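Local coordinates for putative amidohydrolase (Unidentified, PDB 3FEQ), which probably acts as a zinc-dependent prolidase of the amidohydrolase superfamily, hydrolysing dipeptides that end in proline, at residues 55-60 / 377-382; 347-352 / 383-388. All blocks are in the same frame, centred on the assembly; numbering follows the deposited sequence.

Contact 1: 55-60 / 377-382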
ATOM      1  N   LYS C  55      65.824   2.843  -7.673  1.00 82.63           N
ATOM      2  CA  LYS C  55      64.510   2.431  -7.195  1.00 73.98           C
ATOM      3  C   LYS C  55      63.539   2.259  -8.348  1.00 68.94           C
ATOM      4  O   LYS C  55      63.554   3.037  -9.301  1.00 69.44           O
ATOM      5  CB  LYS C  55      63.972   3.433  -6.178  1.00 67.49           C
ATOM      6  CG  LYS C  55      64.472   3.151  -4.780  1.00 72.69           C
ATOM      7  CD  LYS C  55      64.095   4.241  -3.814  1.00 75.22           C
ATOM      8  CE  LYS C  55      64.998   5.441  -3.973  1.00 83.59           C
ATOM      9  NZ  LYS C  55      64.764   6.425  -2.887  1.00 86.27           N
ATOM     10  N   THR C  56      62.715   1.221  -8.271  1.00 62.03           N
ATOM     11  CA  THR C  56      61.816   0.891  -9.362  1.00 60.21           C
ATOM     12  C   THR C  56      60.570   1.749  -9.323  1.00 57.97           C
ATOM     13  O   THR C  56      59.856   1.773  -8.333  1.00 55.29           O
ATOM     14  CB  THR C  56      61.414  -0.573  -9.316  1.00 60.41           C
ATOM     15  OG1 THR C  56      62.584  -1.383  -9.465  1.00 67.52           O
ATOM     16  CG2 THR C  56      60.443  -0.891 -10.438  1.00 68.72           C
ATOM     17  N   VAL C  57      60.322   2.476 -10.402  1.00 59.53           N
ATOM     18  CA  VAL C  57      59.082   3.232 -10.527  1.00 60.91           C
ATOM     19  C   VAL C  57      58.148   2.558 -11.533  1.00 59.78           C
ATOM     20  O   VAL C  57      58.513   2.349 -12.694  1.00 56.94           O
ATOM     21  CB  VAL C  57      59.336   4.735 -10.857  1.00 56.58           C
ATOM     22  CG1 VAL C  57      60.560   4.905 -11.718  1.00 66.74           C
ATOM     23  CG2 VAL C  57      58.122   5.379 -11.506  1.00 58.46           C
ATOM     24  N   MET C  58      56.979   2.143 -11.051  1.00 56.08           N
ATOM     25  CA  MET C  58      56.005   1.434 -11.883  1.00 53.15           C
ATOM     26  C   MET C  58      54.615   2.059 -11.778  1.00 51.96           C
ATOM     27  O   MET C  58      54.394   2.925 -10.942  1.00 56.47           O
ATOM     28  CB  MET C  58      55.980  -0.064 -11.550  1.00 54.25           C
ATOM     29  CG  MET C  58      55.632  -0.425 -10.121  1.00 46.86           C
ATOM     30  SD  MET C  58      55.654  -2.219  -9.913  1.00 38.05           S
ATOM     31  CE  MET C  58      54.397  -2.733 -11.081  1.00 40.22           C
ATOM     32  N   PRO C  59      53.678   1.651 -12.649  1.00 54.17           N
ATOM     33  CA  PRO C  59      52.327   2.183 -12.478  1.00 50.61           C
ATOM     34  C   PRO C  59      51.743   1.737 -11.145  1.00 50.95           C
ATOM     35  O   PRO C  59      52.109   0.679 -10.623  1.00 56.18           O
ATOM     36  CB  PRO C  59      51.536   1.550 -13.633  1.00 43.86           C
ATOM     37  CG  PRO C  59      52.546   1.040 -14.578  1.00 47.74           C
ATOM     38  CD  PRO C  59      53.762   0.711 -13.782  1.00 51.21           C
ATOM     39  N   GLY C  60      50.867   2.560 -10.584  1.00 47.17           N
ATOM     40  CA  GLY C  60      50.175   2.212  -9.358  1.00 46.66           C
ATOM     41  C   GLY C  60      49.262   1.031  -9.598  1.00 46.36           C
ATOM     42  O   GLY C  60      48.752   0.856 -10.708  1.00 40.56           O
ATOM     43  N   LEU C 377      51.523   6.451  -9.858  1.00 48.61           N
ATOM     44  CA  LEU C 377      52.822   5.801  -9.795  1.00 47.94           C
ATOM     45  C   LEU C 377      53.110   5.245  -8.422  1.00 48.94           C
ATOM     46  O   LEU C 377      52.683   5.794  -7.403  1.00 49.58           O
ATOM     47  CB  LEU C 377      53.944   6.775 -10.157  1.00 54.22           C
ATOM     48  CG  LEU C 377      54.241   7.103 -11.625  1.00 63.45           C
ATOM     49  CD1 LEU C 377      53.750   6.009 -12.574  1.00 57.20           C
ATOM     50  CD2 LEU C 377      53.644   8.456 -11.988  1.00 58.56           C
ATOM     51  N   VAL C 378      53.881   4.169  -8.406  1.00 50.80           N
ATOM     52  CA  VAL C 378      54.420   3.620  -7.183  1.00 50.29           C
ATOM     53  C   VAL C 378      55.930   3.649  -7.311  1.00 50.70           C
ATOM     54  O   VAL C 378      56.470   3.377  -8.382  1.00 46.33           O
ATOM     55  CB  VAL C 378      53.942   2.179  -6.974  1.00 49.54           C
ATOM     56  CG1 VAL C 378      54.751   1.502  -5.906  1.00 54.92           C
ATOM     57  CG2 VAL C 378      52.495   2.175  -6.586  1.00 60.15           C
ATOM     58  N   VAL C 379      56.602   4.041  -6.235  1.00 50.32           N
ATOM     59  CA  VAL C 379      58.045   3.955  -6.179  1.00 47.35           C
ATOM     60  C   VAL C 379      58.513   2.883  -5.202  1.00 49.07           C
ATOM     61  O   VAL C 379      58.173   2.892  -4.023  1.00 46.34           O
ATOM     62  CB  VAL C 379      58.684   5.313  -5.899  1.00 45.43           C
ATOM     63  CG1 VAL C 379      60.141   5.150  -5.523  1.00 49.59           C
ATOM     64  CG2 VAL C 379      58.546   6.200  -7.110  1.00 32.43           C
ATOM     65  N   LEU C 380      59.328   1.976  -5.721  1.00 54.95           N
ATOM     66  CA  LEU C 380      59.562   0.691  -5.114  1.00 59.10           C
ATOM     67  C   LEU C 380      61.048   0.547  -4.813  1.00 62.66           C
ATOM     68  O   LEU C 380      61.887   0.801  -5.671  1.00 65.29           O
ATOM     69  CB  LEU C 380      59.139  -0.382  -6.110  1.00 64.14           C
ATOM     70  CG  LEU C 380      58.107  -1.421  -5.708  1.00 67.87           C
ATOM     71  CD1 LEU C 380      57.120  -0.825  -4.735  1.00 64.45           C
ATOM     72  CD2 LEU C 380      57.408  -1.924  -6.951  1.00 63.04           C
ATOM     73  N   ASP C 381      61.364   0.131  -3.592  1.00 63.37           N
ATOM     74  CA  ASP C 381      62.746  -0.102  -3.169  1.00 65.09           C
ATOM     75  C   ASP C 381      63.183  -1.537  -3.487  1.00 62.54           C
ATOM     76  O   ASP C 381      63.073  -2.438  -2.653  1.00 64.50           O
ATOM     77  CB  ASP C 381      62.867   0.168  -1.661  1.00 77.59           C
ATOM     78  CG  ASP C 381      64.298   0.058  -1.144  1.00 88.60           C
ATOM     79  OD1 ASP C 381      65.201   0.694  -1.725  1.00 99.48           O
ATOM     80  OD2 ASP C 381      64.509  -0.632  -0.121  1.00 97.08           O
ATOM     81  N   GLY C 382      63.685  -1.750  -4.695  1.00 50.59           N
ATOM     82  CA  GLY C 382      64.058  -3.084  -5.118  1.00 47.26           C
ATOM     83  C   GLY C 382      63.408  -3.396  -6.442  1.00 53.22           C
ATOM     84  O   GLY C 382      62.687  -2.570  -6.991  1.00 54.19           O
TER

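Contact 2: 347-352 / 383-388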
ATOM      1  N   GLU C 347      53.940 -11.893 -15.103  1.00 55.70           N
ATOM      2  CA  GLU C 347      52.503 -12.088 -15.181  1.00 56.77           C
ATOM      3  C   GLU C 347      51.762 -11.564 -13.938  1.00 50.40           C
ATOM      4  O   GLU C 347      50.740 -10.892 -14.055  1.00 48.94           O
ATOM      5  CB  GLU C 347      52.183 -13.562 -15.459  1.00 54.77           C
ATOM      6  CG  GLU C 347      50.713 -13.859 -15.720  1.00 67.51           C
ATOM      7  CD  GLU C 347      50.078 -12.936 -16.751  1.00 80.32           C
ATOM      8  OE1 GLU C 347      50.724 -12.663 -17.790  1.00 82.95           O
ATOM      9  OE2 GLU C 347      48.923 -12.499 -16.524  1.00 74.18           O
ATOM     10  N   ALA C 348      52.312 -11.828 -12.757  1.00 49.87           N
ATOM     11  CA  ALA C 348      51.735 -11.332 -11.505  1.00 46.09           C
ATOM     12  C   ALA C 348      51.621  -9.807 -11.504  1.00 48.64           C
ATOM     13  O   ALA C 348      50.595  -9.248 -11.120  1.00 47.97           O
ATOM     14  CB  ALA C 348      52.551 -11.810 -10.326  1.00 33.36           C
ATOM     15  N   LEU C 349      52.655  -9.141 -11.999  1.00 46.28           N
ATOM     16  CA  LEU C 349      52.625  -7.701 -12.091  1.00 47.48           C
ATOM     17  C   LEU C 349      51.713  -7.203 -13.209  1.00 47.51           C
ATOM     18  O   LEU C 349      51.165  -6.103 -13.120  1.00 44.06           O
ATOM     19  CB  LEU C 349      54.037  -7.147 -12.258  1.00 51.16           C
ATOM     20  CG  LEU C 349      55.031  -7.364 -11.113  1.00 48.63           C
ATOM     21  CD1 LEU C 349      56.388  -6.849 -11.538  1.00 57.40           C
ATOM     22  CD2 LEU C 349      54.599  -6.681  -9.833  1.00 52.15           C
ATOM     23  N   ARG C 350      51.540  -8.008 -14.253  1.00 43.56           N
ATOM     24  CA  ARG C 350      50.687  -7.604 -15.371  1.00 46.69           C
ATOM     25  C   ARG C 350      49.225  -7.598 -14.964  1.00 46.60           C
ATOM     26  O   ARG C 350      48.436  -6.782 -15.453  1.00 50.64           O
ATOM     27  CB  ARG C 350      50.873  -8.522 -16.584  1.00 49.79           C
ATOM     28  CG  ARG C 350      51.945  -8.074 -17.561  1.00 52.52           C
ATOM     29  CD  ARG C 350      51.636  -8.569 -18.974  1.00 71.60           C
ATOM     30  NE  ARG C 350      52.785  -8.419 -19.872  1.00 88.59           N
ATOM     31  CZ  ARG C 350      53.705  -9.360 -20.096  1.00 86.15           C
ATOM     32  NH1 ARG C 350      53.615 -10.545 -19.500  1.00 81.60           N
ATOM     33  NH2 ARG C 350      54.716  -9.122 -20.930  1.00 77.36           N
ATOM     34  N   SER C 351      48.880  -8.511 -14.059  1.00 46.41           N
ATOM     35  CA  SER C 351      47.497  -8.698 -13.648  0.50 46.99           C
ATOM     36  C   SER C 351      46.964  -7.474 -12.922  1.00 45.44           C
ATOM     37  O   SER C 351      45.784  -7.141 -13.042  1.00 48.80           O
ATOM     38  CB  SER C 351      47.364  -9.934 -12.764  0.50 48.33           C
ATOM     39  OG  SER C 351      47.344 -11.106 -13.560  0.50 49.13           O
ATOM     40  N   ALA C 352      47.852  -6.801 -12.197  1.00 43.93           N
ATOM     41  CA  ALA C 352      47.502  -5.636 -11.397  1.00 39.19           C
ATOM     42  C   ALA C 352      47.747  -4.330 -12.132  1.00 39.33           C
ATOM     43  O   ALA C 352      47.576  -3.258 -11.557  1.00 50.79           O
ATOM     44  CB  ALA C 352      48.266  -5.653 -10.080  1.00 37.78           C
ATOM     45  N   ASN C 383      63.655  -4.592  -6.953  1.00 56.44           N
ATOM     46  CA  ASN C 383      63.187  -4.952  -8.274  1.00 57.64           C
ATOM     47  C   ASN C 383      62.221  -6.129  -8.229  1.00 60.45           C
ATOM     48  O   ASN C 383      62.622  -7.257  -7.948  1.00 59.14           O
ATOM     49  CB  ASN C 383      64.374  -5.258  -9.179  1.00 58.96           C
ATOM     50  CG  ASN C 383      63.952  -5.841 -10.497  1.00 69.56           C
ATOM     51  OD1 ASN C 383      63.101  -5.280 -11.188  1.00 75.14           O
ATOM     52  ND2 ASN C 383      64.511  -6.997 -10.842  1.00 77.06           N
ATOM     53  N   PRO C 384      60.937  -5.866  -8.508  1.00 62.94           N
ATOM     54  CA  PRO C 384      59.880  -6.865  -8.410  1.00 63.93           C
ATOM     55  C   PRO C 384      60.041  -7.955  -9.456  1.00 61.32           C
ATOM     56  O   PRO C 384      59.644  -9.102  -9.235  1.00 58.39           O
ATOM     57  CB  PRO C 384      58.606  -6.054  -8.670  1.00 60.80           C
ATOM     58  CG  PRO C 384      59.049  -4.895  -9.464  1.00 63.71           C
ATOM     59  CD  PRO C 384      60.417  -4.563  -8.949  1.00 68.77           C
ATOM     60  N   LEU C 385      60.673  -7.604 -10.567  1.00 59.23           N
ATOM     61  CA  LEU C 385      60.848  -8.532 -11.664  1.00 60.55           C
ATOM     62  C   LEU C 385      61.704  -9.726 -11.254  1.00 64.63           C
ATOM     63  O   LEU C 385      61.637 -10.770 -11.889  1.00 72.20           O
ATOM     64  CB  LEU C 385      61.450  -7.813 -12.869  1.00 57.55           C
ATOM     65  CG  LEU C 385      60.670  -7.860 -14.188  1.00 57.83           C
ATOM     66  CD1 LEU C 385      59.187  -7.970 -13.926  1.00 59.26           C
ATOM     67  CD2 LEU C 385      60.963  -6.641 -15.062  1.00 47.31           C
ATOM     68  N   GLU C 386      62.461  -9.587 -10.165  1.00 66.15           N
ATOM     69  CA  GLU C 386      63.263 -10.691  -9.639  1.00 70.63           C
ATOM     70  C   GLU C 386      62.901 -11.127  -8.232  1.00 69.04           C
ATOM     71  O   GLU C 386      62.990 -12.305  -7.902  1.00 76.40           O
ATOM     72  CB  GLU C 386      64.743 -10.354  -9.699  1.00 77.40           C
ATOM     73  CG  GLU C 386      65.485 -11.149 -10.751  1.00 96.15           C
ATOM     74  CD  GLU C 386      66.574 -10.340 -11.413  1.00113.16           C
ATOM     75  OE1 GLU C 386      66.514 -10.160 -12.649  1.00115.78           O
ATOM     76  OE2 GLU C 386      67.478  -9.863 -10.692  1.00123.01           O
ATOM     77  N   ASP C 387      62.544 -10.174  -7.385  1.00 69.43           N
ATOM     78  CA  ASP C 387      61.949 -10.512  -6.102  1.00 73.03           C
ATOM     79  C   ASP C 387      60.513  -9.999  -6.002  1.00 72.35           C
ATOM     80  O   ASP C 387      60.276  -8.803  -5.850  1.00 67.43           O
ATOM     81  CB  ASP C 387      62.795  -9.984  -4.944  1.00 72.48           C
ATOM     82  CG  ASP C 387      62.214 -10.345  -3.587  1.00 86.97           C
ATOM     83  OD1 ASP C 387      61.637 -11.452  -3.450  1.00 95.39           O
ATOM     84  OD2 ASP C 387      62.332  -9.520  -2.656  1.00 90.84           O
ATOM     85  N   ILE C 388      59.558 -10.918  -6.069  1.00 69.79           N
ATOM     86  CA  ILE C 388      58.155 -10.556  -5.997  1.00 63.91           C
ATOM     87  C   ILE C 388      57.796 -10.036  -4.614  1.00 64.95           C
ATOM     88  O   ILE C 388      56.817  -9.310  -4.453  1.00 70.40           O
ATOM     89  CB  ILE C 388      57.246 -11.738  -6.370  1.00 64.55           C
ATOM     90  CG1 ILE C 388      55.809 -11.262  -6.588  1.00 55.80           C
ATOM     91  CG2 ILE C 388      57.309 -12.830  -5.307  1.00 62.10           C
ATOM     92  CD1 ILE C 388      55.665 -10.190  -7.627  1.00 47.52           C
TER

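Contact 1: 55-60 / 377-382
Thr56 and Leu380 face each other in an antiparallel pair of strands, their side chains on the same face as Met58 and Val378. Leu380 spans the gap between pairs: its CD2 reaches Met58 SD at 3.5 Å, the two chains meeting at a slant. Met58 CG sits between its backbone N and carbonyl carbon (chi1 59°), bringing the flexible thioether over this leucine. On the opposite face the branched Val57 and Val379, well suited to strands, touch through CB and CG2 at 4.1 Å. Pro59, lacking an N-H, takes a non-hydrogen-bonded place opposite Leu377, whose CD1 packs on Pro59 CA. Thr56 is bonded in both directions to Leu380, N to O at 2.8 Å and O to N at 2.7 Å. Thr56 OG1 donates to Gly382 O at 2.7 Å, from 34° off the carbonyl plane; Gly382 takes a positive phi (128°), easily reached without a CB. The pair lies inside a mixed sheet, 11-15 beside 56-66 and 398-403 beside 377-380. Thr56-Leu380 and Met58-Val378 thus satisfy one another's buried N-H and C=O groups, Val57 turns its backbone to Asn12 and Leu14, and the threonine hydroxyl holds the chain just past strand 377-380.

Contact 2: 347-352 / 383-388
Leu349, on the helix, points its branched end into the loop 383-388 and meets three of its side chains. The contact between the segments is made by carbon atoms. Leu349 CD1 lies 3.7 Å from Pro384 CB and 3.9 Å from Pro384 CG, so one methyl rests against the pyrrolidine ring, the leucine crossing it at about a right angle. The same methyl meets Leu385 CD1 at 3.8 Å, here at a slant. The other branch, CD2, approaches Ile388 CD1 at 4.3 Å, and Ala348 CB, one residue back on the helix, meets that same isoleucine methyl at 4.4 Å. With chi1 at -64° and chi2 at 175°, Leu349 is extended away from the helix and divides its two methyls between Pro384 and Ile388. Ala348, being small, lets the long isoleucine come in beside the helix.

Polar bonds shape each segment separately. Asn383 O accepts from Asp387 N at 3.0 Å and from Glu386 N, folding the loop into a tight turn in which Pro384, with its restricted phi, fits naturally. Asn383 OD1 receives a weak bond from Leu385 N, in the manner of an Asx turn. On the helix, Ser351 N donates to Glu347 O, and Arg350 and Glu347 form a long salt bridge away from the loop; Ser351 OG is hydrogen-bonded to Met318 O.

Leu349 and Leu385 both lie against Leu14 of strand 11-15, while Ile388 reaches Arg337 and Ala340 of helix 335-340. Pro384 touches Thr56. The loop is therefore packed against both the helices 335-340 and 345-351 and the strands 11-15 and 56-66.

How the contacts relate
Contacts 1 and 2 lie about 11 Å apart, centre to centre, and interleave along the chain: 55-60, then 347-352, then 377-382, which runs straight on into 383-388. Strand 377-380 pairs with the start of strand 56-66, and the loop that follows, on its way to strand 398-403, packs against helix 345-351. The two contacts touch directly, Thr56 OG1 lying 3.8 Å from Asn383 CA and Met58 CE 4.1 Å from Leu349 CD2. Early and late parts of the chain thereby join where the beta sheet meets helix 345-351. This junction lies at the N-terminal start of strand 56-66, whose other end carries the zinc ligand His65, with His67 just beyond.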